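PDB 3TBF: glucosamine--fructose-6-phosphate aminotransferase [isomerizing] from Francisella tularensis subsp. tularensis, which converts fructose 6-phosphate to glucosamine 6-phosphate with nitrogen from glutamine, this C-terminal portion probably being the sugar-isomerising half. Local coordinates for residues Y13-A24 with E158-T169. Residues are numbered along the deposited sequence; the frame is centred on the assembly and turned at random.
Sequences YMLKEIYEQPEA and EIGVASTKAFTT
Helices 13-19 and 21-30 pack on a loop of the first SIS domain and the start of its helix 165-184, E17 holding backbone N-H groups of the loop and Q21 gripping T168. The E17 carboxylate takes two successive amides: I159 N meets OE2 at 3.0 Å in a nearly straight bond (176°), and G160 N meets OE1 at 3.1 Å on its syn lone pair. E17 CG stands anti to the carbonyl carbon (chi1 -79°) and a bend at chi2 turns the carboxylate to the loop. I159 lies over one face of the Y13 ring, its CD1 4.0 Å from the ring centroid. The CE methyl of M14, a selenomethionine, packs against T164 CG2 (3.8 Å) and A162 CB. K165 runs obliquely past E17 CG; its NZ forms a salt bridge with E20 OE1 (2.9 Å) from above the carboxylate plane, and K16 NZ joins the same oxygen more weakly. Q21 is held at both ends of its amide: OE1 accepts from T168 OG1 at 2.8 Å, and NE2 donates to I18 O and to Q345 of helix 335-355. Two N-H donors on one carboxylate would stabilise E17 as an anion, and Q21's opposed bonds fix which way its amide is flipped.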
ATOM      1  N   TYR A  13       7.127  25.453  16.504  1.00 21.78           N
ATOM      2  CA  TYR A  13       5.952  25.609  15.668  1.00 22.27           C
ATOM      3  C   TYR A  13       5.175  24.317  15.532  1.00 20.66           C
ATOM      4  O   TYR A  13       3.937  24.317  15.518  1.00 20.75           O
ATOM      5  CB  TYR A  13       6.295  26.103  14.268  1.00 22.66           C
ATOM      6  CG  TYR A  13       6.756  27.512  14.206  1.00 25.87           C
ATOM      7  CD1 TYR A  13       5.854  28.565  14.058  1.00 29.26           C
ATOM      8  CD2 TYR A  13       8.107  27.804  14.284  1.00 30.07           C
ATOM      9  CE1 TYR A  13       6.307  29.897  14.007  1.00 31.37           C
ATOM     10  CE2 TYR A  13       8.572  29.106  14.242  1.00 31.07           C
ATOM     11  CZ  TYR A  13       7.690  30.146  14.089  1.00 32.74           C
ATOM     12  OH  TYR A  13       8.225  31.420  14.027  1.00 33.68           O
HETATM   13  N   MSE A  14       5.877  23.208  15.421  1.00 19.84           N
HETATM   14  CA  MSE A  14       5.176  21.930  15.273  1.00 18.82           C
HETATM   15  C   MSE A  14       4.204  21.718  16.438  1.00 18.70           C
HETATM   16  O   MSE A  14       3.120  21.226  16.240  1.00 17.64           O
HETATM   17  CB  MSE A  14       6.120  20.744  15.200  1.00 17.87           C
HETATM   18  CG  MSE A  14       5.342  19.527  14.873  1.00 18.42           C
HETATM   19 SE   MSE A  14       6.405  17.977  14.582  0.60 25.79          SE
HETATM   20  CE  MSE A  14       4.971  16.519  14.504  1.00 19.18           C
ATOM     21  N   LEU A  15       4.604  22.092  17.639  1.00 19.01           N
ATOM     22  CA  LEU A  15       3.768  21.860  18.804  1.00 20.17           C
ATOM     23  C   LEU A  15       2.600  22.827  18.809  1.00 18.67           C
ATOM     24  O   LEU A  15       1.505  22.468  19.141  1.00 18.83           O
ATOM     25  CB  LEU A  15       4.579  21.995  20.090  1.00 20.87           C
ATOM     26  CG  LEU A  15       3.891  21.581  21.367  1.00 21.85           C
ATOM     27  CD1 LEU A  15       3.471  20.142  21.265  1.00 22.35           C
ATOM     28  CD2 LEU A  15       4.830  21.833  22.582  1.00 22.97           C
ATOM     29  N   LYS A  16       2.828  24.035  18.377  1.00 18.48           N
ATOM     30  CA  LYS A  16       1.700  24.971  18.209  1.00 18.27           C
ATOM     31  C   LYS A  16       0.642  24.418  17.245  1.00 17.14           C
ATOM     32  O   LYS A  16      -0.559  24.571  17.476  1.00 16.59           O
ATOM     33  CB  LYS A  16       2.178  26.297  17.645  1.00 18.75           C
ATOM     34  CG  LYS A  16       1.020  27.198  17.230  1.00 21.05           C
ATOM     35  CD  LYS A  16       1.497  28.510  16.742  1.00 25.43           C
ATOM     36  CE  LYS A  16       1.705  28.535  15.252  1.00 28.94           C
ATOM     37  NZ  LYS A  16       0.505  29.203  14.638  1.00 33.89           N
ATOM     38  N   GLU A  17       1.104  23.774  16.170  1.00 15.58           N
ATOM     39  CA  GLU A  17       0.209  23.336  15.131  1.00 14.42           C
ATOM     40  C   GLU A  17      -0.571  22.152  15.584  1.00 12.97           C
ATOM     41  O   GLU A  17      -1.728  22.002  15.236  1.00 13.12           O
ATOM     42  CB  GLU A  17       0.957  23.085  13.834  1.00 14.41           C
ATOM     43  CG  GLU A  17       1.241  24.423  13.101  1.00 18.05           C
ATOM     44  CD  GLU A  17       2.556  24.453  12.286  1.00 24.13           C
ATOM     45  OE1 GLU A  17       2.959  23.398  11.737  1.00 24.72           O
ATOM     46  OE2 GLU A  17       3.175  25.549  12.186  1.00 27.37           O
ATOM     47  N   ILE A  18       0.034  21.306  16.386  1.00 12.10           N
ATOM     48  CA  ILE A  18      -0.701  20.194  16.923  1.00 12.32           C
ATOM     49  C   ILE A  18      -1.793  20.749  17.810  1.00 13.12           C
ATOM     50  O   ILE A  18      -2.913  20.255  17.776  1.00 13.50           O
ATOM     51  CB  ILE A  18       0.195  19.292  17.723  1.00 12.15           C
ATOM     52  CG1 ILE A  18       1.096  18.508  16.786  1.00 13.65           C
ATOM     53  CG2 ILE A  18      -0.609  18.362  18.513  1.00 12.23           C
ATOM     54  CD1 ILE A  18       2.198  17.772  17.483  1.00 15.67           C
ATOM     55  N   TYR A  19      -1.473  21.800  18.562  1.00 13.48           N
ATOM     56  CA  TYR A  19      -2.452  22.414  19.462  1.00 14.93           C
ATOM     57  C   TYR A  19      -3.440  23.330  18.793  1.00 14.67           C
ATOM     58  O   TYR A  19      -4.374  23.703  19.446  1.00 15.86           O
ATOM     59  CB  TYR A  19      -1.793  23.152  20.616  1.00 14.61           C
ATOM     60  CG  TYR A  19      -1.475  22.228  21.749  1.00 15.56           C
ATOM     61  CD1 TYR A  19      -0.338  21.453  21.731  1.00 14.68           C
ATOM     62  CD2 TYR A  19      -2.305  22.141  22.848  1.00 15.36           C
ATOM     63  CE1 TYR A  19      -0.030  20.609  22.790  1.00 17.38           C
ATOM     64  CE2 TYR A  19      -2.001  21.318  23.913  1.00 16.41           C
ATOM     65  CZ  TYR A  19      -0.848  20.552  23.877  1.00 18.24           C
ATOM     66  OH  TYR A  19      -0.546  19.681  24.909  1.00 19.93           O
ATOM     67  N   GLU A  20      -3.262  23.657  17.510  1.00 14.13           N
ATOM     68  CA  GLU A  20      -4.274  24.423  16.778  1.00 14.17           C
ATOM     69  C   GLU A  20      -5.367  23.526  16.211  1.00 13.16           C
ATOM     70  O   GLU A  20      -6.324  23.984  15.624  1.00 11.16           O
ATOM     71  CB  GLU A  20      -3.637  25.115  15.597  1.00 15.84           C
ATOM     72  CG  GLU A  20      -2.896  26.396  15.876  1.00 21.59           C
ATOM     73  CD  GLU A  20      -2.436  27.071  14.564  1.00 28.44           C
ATOM     74  OE1 GLU A  20      -1.394  26.671  13.988  1.00 31.67           O
ATOM     75  OE2 GLU A  20      -3.137  27.992  14.101  1.00 35.16           O
ATOM     76  N   GLN A  21      -5.232  22.218  16.349  1.00 13.23           N
ATOM     77  CA  GLN A  21      -6.116  21.328  15.613  1.00 13.02           C
ATOM     78  C   GLN A  21      -7.556  21.419  16.014  1.00 13.33           C
ATOM     79  O   GLN A  21      -8.424  21.322  15.204  1.00 13.72           O
ATOM     80  CB  GLN A  21      -5.597  19.881  15.667  1.00 13.70           C
ATOM     81  CG  GLN A  21      -4.409  19.709  14.761  1.00 12.19           C
ATOM     82  CD  GLN A  21      -3.812  18.375  14.823  1.00 15.04           C
ATOM     83  OE1 GLN A  21      -3.785  17.613  13.817  1.00 17.04           O
ATOM     84  NE2 GLN A  21      -3.236  18.079  15.968  1.00 14.18           N
ATOM     85  N   PRO A  22      -7.833  21.615  17.278  1.00 14.85           N
ATOM     86  CA  PRO A  22      -9.253  21.806  17.630  1.00 15.87           C
ATOM     87  C   PRO A  22      -9.905  23.005  16.949  1.00 15.50           C
ATOM     88  O   PRO A  22     -11.012  22.895  16.481  1.00 15.44           O
ATOM     89  CB  PRO A  22      -9.210  22.007  19.148  1.00 15.82           C
ATOM     90  CG  PRO A  22      -8.038  21.226  19.539  1.00 16.19           C
ATOM     91  CD  PRO A  22      -6.999  21.551  18.477  1.00 15.65           C
ATOM     92  N   GLU A  23      -9.211  24.123  16.897  1.00 16.42           N
ATOM     93  CA  GLU A  23      -9.672  25.303  16.144  1.00 17.75           C
ATOM     94  C   GLU A  23      -9.750  24.965  14.635  1.00 16.66           C
ATOM     95  O   GLU A  23     -10.761  25.181  13.967  1.00 18.42           O
ATOM     96  CB  GLU A  23      -8.707  26.481  16.420  1.00 18.22           C
ATOM     97  CG  GLU A  23      -9.118  27.820  15.833  1.00 24.91           C
ATOM     98  CD  GLU A  23      -7.972  28.882  15.828  1.00 33.33           C
ATOM     99  OE1 GLU A  23      -6.971  28.674  16.589  1.00 37.16           O
ATOM    100  OE2 GLU A  23      -8.078  29.893  15.051  1.00 34.54           O
ATOM    101  N   ALA A  24      -8.696  24.387  14.111  1.00 14.49           N
ATOM    102  CA  ALA A  24      -8.628  24.094  12.680  1.00 14.25           C
ATOM    103  C   ALA A  24      -9.715  23.140  12.231  1.00 13.57           C
ATOM    104  O   ALA A  24     -10.379  23.344  11.212  1.00 13.36           O
ATOM    105  CB  ALA A  24      -7.264  23.517  12.323  1.00 12.91           C
ATOM    106  N   GLU A 158       1.556  25.953   7.817  1.00 32.69           N
ATOM    107  CA  GLU A 158       2.413  25.008   8.562  1.00 33.45           C
ATOM    108  C   GLU A 158       3.936  25.259   8.438  1.00 33.83           C
ATOM    109  O   GLU A 158       4.464  25.320   7.342  1.00 33.47           O
ATOM    110  CB  GLU A 158       2.153  23.569   8.092  1.00 33.18           C
ATOM    111  CG  GLU A 158       0.900  22.935   8.680  1.00 33.56           C
ATOM    112  CD  GLU A 158       0.750  21.450   8.346  1.00 33.57           C
ATOM    113  OE1 GLU A 158       1.501  20.939   7.477  1.00 36.81           O
ATOM    114  OE2 GLU A 158      -0.120  20.785   8.959  1.00 29.23           O
ATOM    115  N   ILE A 159       4.628  25.382   9.571  1.00 34.13           N
ATOM    116  CA  ILE A 159       6.080  25.492   9.599  1.00 34.49           C
ATOM    117  C   ILE A 159       6.724  24.205  10.160  1.00 34.26           C
ATOM    118  O   ILE A 159       7.908  23.983   9.994  1.00 34.30           O
ATOM    119  CB  ILE A 159       6.482  26.788  10.375  1.00 36.05           C
ATOM    120  CG1 ILE A 159       6.101  28.022   9.538  1.00 36.40           C
ATOM    121  CG2 ILE A 159       7.991  26.844  10.715  1.00 36.72           C
ATOM    122  CD1 ILE A 159       6.200  29.317  10.273  1.00 37.93           C
ATOM    123  N   GLY A 160       5.938  23.322  10.770  1.00 33.91           N
ATOM    124  CA  GLY A 160       6.463  22.051  11.255  1.00 34.22           C
ATOM    125  C   GLY A 160       6.998  21.224  10.092  1.00 34.05           C
ATOM    126  O   GLY A 160       6.455  21.260   8.994  1.00 33.14           O
ATOM    127  N   VAL A 161       8.076  20.499  10.329  1.00 34.54           N
ATOM    128  CA  VAL A 161       8.610  19.626   9.304  1.00 35.37           C
ATOM    129  C   VAL A 161       7.472  18.649   8.896  1.00 35.40           C
ATOM    130  O   VAL A 161       7.176  18.495   7.705  1.00 35.88           O
ATOM    131  CB  VAL A 161       9.895  18.839   9.766  1.00 35.55           C
ATOM    132  CG1 VAL A 161      10.273  17.779   8.716  1.00 35.21           C
ATOM    133  CG2 VAL A 161      11.053  19.784   9.996  1.00 35.07           C
ATOM    134  N   ALA A 162       6.839  18.007   9.880  1.00 34.26           N
ATOM    135  CA  ALA A 162       5.738  17.113   9.566  1.00 33.50           C
ATOM    136  C   ALA A 162       4.470  17.922   9.525  1.00 32.76           C
ATOM    137  O   ALA A 162       4.316  18.918  10.233  1.00 33.17           O
ATOM    138  CB  ALA A 162       5.613  15.966  10.600  1.00 33.36           C
ATOM    139  N   SER A 163       3.551  17.506   8.672  1.00 30.81           N
ATOM    140  CA  SER A 163       2.268  18.138   8.674  1.00 29.21           C
ATOM    141  C   SER A 163       1.366  17.469   9.751  1.00 27.24           C
ATOM    142  O   SER A 163       1.371  16.233   9.959  1.00 27.25           O
ATOM    143  CB  SER A 163       1.658  18.042   7.307  1.00 28.80           C
ATOM    144  OG  SER A 163       1.078  16.778   7.206  1.00 31.23           O
ATOM    145  N   THR A 164       0.609  18.306  10.443  1.00 24.74           N
ATOM    146  CA  THR A 164      -0.258  17.858  11.510  1.00 22.31           C
ATOM    147  C   THR A 164      -1.663  18.333  11.208  1.00 21.26           C
ATOM    148  O   THR A 164      -2.515  17.555  10.776  1.00 21.03           O
ATOM    149  CB  THR A 164       0.218  18.360  12.885  1.00 22.41           C
ATOM    150  OG1 THR A 164       0.348  19.795  12.864  1.00 20.05           O
ATOM    151  CG2 THR A 164       1.552  17.696  13.273  1.00 16.76           C
ATOM    152  N   LYS A 165      -1.905  19.619  11.386  1.00 19.29           N
ATOM    153  CA  LYS A 165      -3.244  20.116  11.184  1.00 17.31           C
ATOM    154  C   LYS A 165      -3.730  20.006   9.743  1.00 16.38           C
ATOM    155  O   LYS A 165      -4.926  19.943   9.496  1.00 16.85           O
ATOM    156  CB  LYS A 165      -3.360  21.518  11.729  1.00 18.13           C
ATOM    157  CG  LYS A 165      -2.601  22.518  10.948  1.00 17.08           C
ATOM    158  CD  LYS A 165      -2.451  23.790  11.669  1.00 13.76           C
ATOM    159  CE  LYS A 165      -1.746  24.797  10.751  1.00 14.54           C
ATOM    160  NZ  LYS A 165      -1.976  26.214  11.208  1.00 12.71           N
ATOM    161  N   ALA A 166      -2.820  19.936   8.780  1.00 16.16           N
ATOM    162  CA  ALA A 166      -3.212  19.708   7.384  1.00 14.76           C
ATOM    163  C   ALA A 166      -3.797  18.306   7.203  1.00 14.10           C
ATOM    164  O   ALA A 166      -4.667  18.118   6.377  1.00 15.04           O
ATOM    165  CB  ALA A 166      -2.053  19.880   6.480  1.00 14.18           C
ATOM    166  N   PHE A 167      -3.313  17.327   7.956  1.00 12.31           N
ATOM    167  CA  PHE A 167      -3.821  16.002   7.842  1.00 12.14           C
ATOM    168  C   PHE A 167      -5.199  15.841   8.461  1.00 12.56           C
ATOM    169  O   PHE A 167      -6.093  15.292   7.835  1.00 13.93           O
ATOM    170  CB  PHE A 167      -2.871  15.017   8.493  1.00 12.44           C
ATOM    171  CG  PHE A 167      -3.379  13.605   8.491  1.00 11.97           C
ATOM    172  CD1 PHE A 167      -3.365  12.861   7.348  1.00 13.76           C
ATOM    173  CD2 PHE A 167      -3.844  13.031   9.643  1.00 14.93           C
ATOM    174  CE1 PHE A 167      -3.810  11.517   7.360  1.00 15.64           C
ATOM    175  CE2 PHE A 167      -4.287  11.709   9.681  1.00 15.84           C
ATOM    176  CZ  PHE A 167      -4.313  10.961   8.543  1.00 14.93           C
ATOM    177  N   THR A 168      -5.375  16.330   9.685  1.00 12.58           N
ATOM    178  CA  THR A 168      -6.648  16.212  10.343  1.00 11.71           C
ATOM    179  C   THR A 168      -7.746  17.007   9.654  1.00 11.22           C
ATOM    180  O   THR A 168      -8.842  16.493   9.531  1.00 12.00           O
ATOM    181  CB  THR A 168      -6.543  16.546  11.818  1.00 12.24           C
ATOM    182  OG1 THR A 168      -5.884  17.808  11.986  1.00 12.76           O
ATOM    183  CG2 THR A 168      -5.805  15.417  12.551  1.00  7.52           C
ATOM    184  N   THR A 169      -7.434  18.209   9.165  1.00  9.78           N
ATOM    185  CA  THR A 169      -8.389  18.966   8.392  1.00  9.20           C
ATOM    186  C   THR A 169      -8.687  18.364   7.040  1.00  9.33           C
ATOM    187  O   THR A 169      -9.820  18.506   6.520  1.00  7.83           O
ATOM    188  CB  THR A 169      -7.976  20.448   8.204  1.00  9.60           C
ATOM    189  OG1 THR A 169      -6.762  20.538   7.467  1.00  8.67           O
ATOM    190  CG2 THR A 169      -7.811  21.142   9.545  1.00  6.21           C
TER